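Local coordinates for protein Rv3592 (Mycobacterium tuberculosis, PDB 3HX9) that probably degrades heme oxidatively to mycobilin with release of free iron, and here holds two hemes in its active site, at residues V3-A8 and E58-F63. Residues are numbered along the deposited sequence; the frame is centred on the assembly and turned at random.
Sequences VVKINA and ESDEAF. With HEM (protoporphyrin IX containing Fe), chain E.
Residues 3-8 pack against the first turn of the helix that starts at Asp-60, the backbones nearest at Val-3 and Ser-59 (CA atoms 5.8 Å apart) and separating to 8.0 Å between the CA atoms of Lys-5 and Phe-63. Short and apolar, Val-3 suits the closer end, where its methyl CG2 packs directly on backbone, 3.6 Å from Ser-59 C. Ser-59 is the helix N-cap, its short hydroxyl OG accepting from Ala-62 N at 2.9 Å. Lys-5 serves two neighbours with one long chain. Its CG sits over one face of the Phe-63 ring, a CH-pi contact 3.7 Å from the centroid and 15° off the ring normal. Bends at chi2 (-66°) and chi4 (-22°) carry the chain back over CD2 and leave the ammonium beside Phe-63 CB, where NZ reaches Asp-60 OD1 in a long salt bridge of 3.6 Å. That carboxylate also accepts a hydrogen bond from Gln-64, one turn further on, and its negative charge at the helix N-terminus should suit the helix dipole. Phe-63, flat and apolar, joins this packing to one of two bound hemes: its CZ meets the vinyl carbon CBC edge-on at 3.5 Å, while Asn-7 lays its amide against that porphyrin, OD1 3.2 Å from CHD. Within the ferredoxin-like fold of this dimeric alpha-beta barrel family, strand 3-9 runs antiparallel between 51-57 and 87-99; Val-4 and Ile-6 pack on Leu-42 and Phe-52 of the second subunit, whereas helix 60-68 lies across the other face, with Trp-57 edge-to-face against Phe-63.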
loop_
_atom_site.group_PDB
_atom_site.type_symbol
_atom_site.label_atom_id
_atom_site.label_comp_id
_atom_site.label_asym_id
_atom_site.label_seq_id
_atom_site.Cartn_x
_atom_site.Cartn_y
_atom_site.Cartn_z
ATOM N N VAL A 3 6.405 -9.656 -1.443
ATOM C CA VAL A 3 6.247 -8.556 -2.447
ATOM C C VAL A 3 4.879 -8.022 -2.325
ATOM O O VAL A 3 3.976 -8.702 -1.822
ATOM C CB VAL A 3 6.499 -9.015 -3.911
ATOM C CG1 VAL A 3 7.972 -9.473 -4.049
ATOM C CG2 VAL A 3 5.548 -10.210 -4.345
ATOM N N VAL A 4 4.684 -6.830 -2.885
ATOM C CA VAL A 4 3.363 -6.195 -2.935
ATOM C C VAL A 4 3.106 -5.836 -4.390
ATOM O O VAL A 4 3.991 -5.285 -5.071
ATOM C CB VAL A 4 3.375 -4.883 -2.070
ATOM C CG1 VAL A 4 2.060 -4.173 -2.289
ATOM C CG2 VAL A 4 3.383 -5.222 -0.619
ATOM N N LYS A 5 1.939 -6.225 -4.878
ATOM C CA LYS A 5 1.514 -5.878 -6.234
ATOM C C LYS A 5 0.226 -5.086 -6.109
ATOM O O LYS A 5 -0.774 -5.599 -5.627
ATOM C CB LYS A 5 1.279 -7.166 -6.997
ATOM C CG LYS A 5 2.530 -8.143 -7.002
ATOM C CD LYS A 5 3.747 -7.490 -7.805
ATOM C CE LYS A 5 4.930 -8.460 -8.111
ATOM N NZ LYS A 5 4.765 -9.442 -7.162
ATOM N N ILE A 6 0.224 -3.826 -6.559
ATOM C CA ILE A 6 -0.940 -3.012 -6.323
ATOM C C ILE A 6 -1.556 -2.760 -7.713
ATOM O O ILE A 6 -0.803 -2.269 -8.591
ATOM C CB ILE A 6 -0.494 -1.627 -5.775
ATOM C CG1 ILE A 6 0.307 -1.802 -4.467
ATOM C CG2 ILE A 6 -1.785 -0.684 -5.567
ATOM C CD1 ILE A 6 0.482 -0.538 -3.613
ATOM N N ASN A 7 -2.821 -3.078 -7.883
ATOM C CA ASN A 7 -3.528 -2.590 -9.084
ATOM C C ASN A 7 -4.122 -1.270 -8.743
ATOM O O ASN A 7 -5.021 -1.217 -7.902
ATOM C CB ASN A 7 -4.538 -3.603 -9.612
ATOM C CG ASN A 7 -4.820 -3.394 -11.104
ATOM O OD1 ASN A 7 -5.971 -3.494 -11.510
ATOM N ND2 ASN A 7 -3.794 -3.142 -11.873
ATOM N N ALA A 8 -3.658 -0.195 -9.416
ATOM C CA ALA A 8 -4.189 1.124 -9.119
ATOM C C ALA A 8 -5.211 1.410 -10.201
ATOM O O ALA A 8 -4.828 1.658 -11.349
ATOM C CB ALA A 8 -3.060 2.229 -9.037
ATOM N N GLU A 58 4.092 -14.118 -1.347
ATOM C CA GLU A 58 5.417 -14.572 -0.906
ATOM C C GLU A 58 6.565 -14.256 -1.847
ATOM O O GLU A 58 7.688 -14.021 -1.381
ATOM C CB GLU A 58 5.369 -16.098 -0.725
ATOM C CG GLU A 58 4.215 -16.531 0.171
ATOM C CD GLU A 58 4.436 -17.896 0.800
ATOM O OE1 GLU A 58 4.936 -18.822 0.078
ATOM O OE2 GLU A 58 4.100 -18.002 2.019
ATOM N N SER A 59 6.333 -14.259 -3.173
ATOM C CA SER A 59 7.359 -13.974 -4.141
ATOM C C SER A 59 6.753 -13.403 -5.401
ATOM O O SER A 59 5.545 -13.582 -5.640
ATOM C CB SER A 59 8.073 -15.277 -4.535
ATOM O OG SER A 59 7.195 -16.169 -5.235
ATOM N N ASP A 60 7.587 -12.776 -6.197
ATOM C CA ASP A 60 7.130 -12.355 -7.514
ATOM C C ASP A 60 6.745 -13.601 -8.325
ATOM O O ASP A 60 5.768 -13.557 -9.073
ATOM C CB ASP A 60 8.223 -11.626 -8.231
ATOM C CG ASP A 60 7.837 -11.264 -9.653
ATOM O OD1 ASP A 60 6.824 -10.546 -9.859
ATOM O OD2 ASP A 60 8.537 -11.754 -10.613
ATOM N N GLU A 61 7.466 -14.719 -8.157
ATOM C CA GLU A 61 7.097 -15.885 -9.020
ATOM C C GLU A 61 5.679 -16.365 -8.713
ATOM O O GLU A 61 4.943 -16.807 -9.643
ATOM C CB GLU A 61 8.101 -17.050 -8.880
ATOM C CG GLU A 61 9.274 -16.932 -9.829
ATOM C CD GLU A 61 10.529 -17.701 -9.346
ATOM O OE1 GLU A 61 10.396 -18.930 -9.084
ATOM O OE2 GLU A 61 11.639 -17.076 -9.238
ATOM N N ALA A 62 5.289 -16.271 -7.435
ATOM C CA ALA A 62 3.989 -16.700 -7.042
ATOM C C ALA A 62 2.952 -15.804 -7.690
ATOM O O ALA A 62 1.957 -16.283 -8.262
ATOM C CB ALA A 62 3.818 -16.683 -5.473
ATOM N N PHE A 63 3.206 -14.506 -7.622
ATOM C CA PHE A 63 2.294 -13.567 -8.279
ATOM C C PHE A 63 2.204 -13.838 -9.792
ATOM O O PHE A 63 1.106 -13.933 -10.348
ATOM C CB PHE A 63 2.715 -12.142 -8.040
ATOM C CG PHE A 63 1.981 -11.154 -8.925
ATOM C CD1 PHE A 63 0.631 -10.843 -8.682
ATOM C CD2 PHE A 63 2.629 -10.629 -9.989
ATOM C CE1 PHE A 63 -0.056 -9.953 -9.516
ATOM C CE2 PHE A 63 1.998 -9.729 -10.875
ATOM C CZ PHE A 63 0.624 -9.406 -10.610
HETATM C CHA HEM E . -10.588 -5.534 -12.825
HETATM C CHB HEM E . -11.066 -8.102 -8.720
HETATM C CHC HEM E . -6.217 -8.177 -8.267
HETATM C CHD HEM E . -5.823 -6.416 -12.771
HETATM C C1A HEM E . -11.104 -6.166 -11.712
HETATM C C2A HEM E . -12.508 -6.172 -11.376
HETATM C C3A HEM E . -12.643 -6.892 -10.263
HETATM C C4A HEM E . -11.356 -7.318 -9.836
HETATM C CMA HEM E . -13.918 -7.175 -9.460
HETATM C CAA HEM E . -13.616 -5.467 -12.210
HETATM C CBA HEM E . -13.706 -3.996 -11.769
HETATM C CGA HEM E . -14.788 -3.169 -12.448
HETATM O O1A HEM E . -14.428 -2.214 -13.108
HETATM O O2A HEM E . -15.983 -3.458 -12.330
HETATM C C1B HEM E . -9.791 -8.311 -8.263
HETATM C C2B HEM E . -9.485 -8.951 -6.995
HETATM C C3B HEM E . -8.133 -8.965 -6.860
HETATM C C4B HEM E . -7.551 -8.318 -8.029
HETATM C CMB HEM E . -10.494 -9.535 -5.993
HETATM C CAB HEM E . -7.410 -9.506 -5.629
HETATM C CBB HEM E . -6.180 -10.006 -5.659
HETATM C C1C HEM E . -5.699 -7.725 -9.454
HETATM C C2C HEM E . -4.295 -7.551 -9.731
HETATM C C3C HEM E . -4.259 -7.028 -10.968
HETATM C C4C HEM E . -5.567 -6.894 -11.500
HETATM C CMC HEM E . -3.106 -7.741 -8.767
HETATM C CAC HEM E . -3.005 -6.645 -11.736
HETATM C CBC HEM E . -2.133 -7.632 -11.966
HETATM C C1D HEM E . -7.053 -6.001 -13.200
HETATM C C2D HEM E . -7.258 -5.297 -14.429
HETATM C C3D HEM E . -8.749 -5.011 -14.451
HETATM C C4D HEM E . -9.280 -5.558 -13.212
HETATM C CMD HEM E . -6.143 -4.957 -15.461
HETATM C CAD HEM E . -9.510 -4.258 -15.551
HETATM C CBD HEM E . -9.446 -2.782 -15.117
HETATM C CGD HEM E . -9.980 -1.910 -16.264
HETATM O O1D HEM E . -10.695 -2.428 -17.127
HETATM O O2D HEM E . -9.634 -0.720 -16.427
HETATM N NA HEM E . -10.396 -6.877 -10.731
HETATM N NB HEM E . -8.615 -7.961 -8.859
HETATM N NC HEM E . -6.466 -7.346 -10.557
HETATM N ND HEM E . -8.241 -6.083 -12.497
HETATM FE FE HEM E . -8.428 -6.754 -10.551
#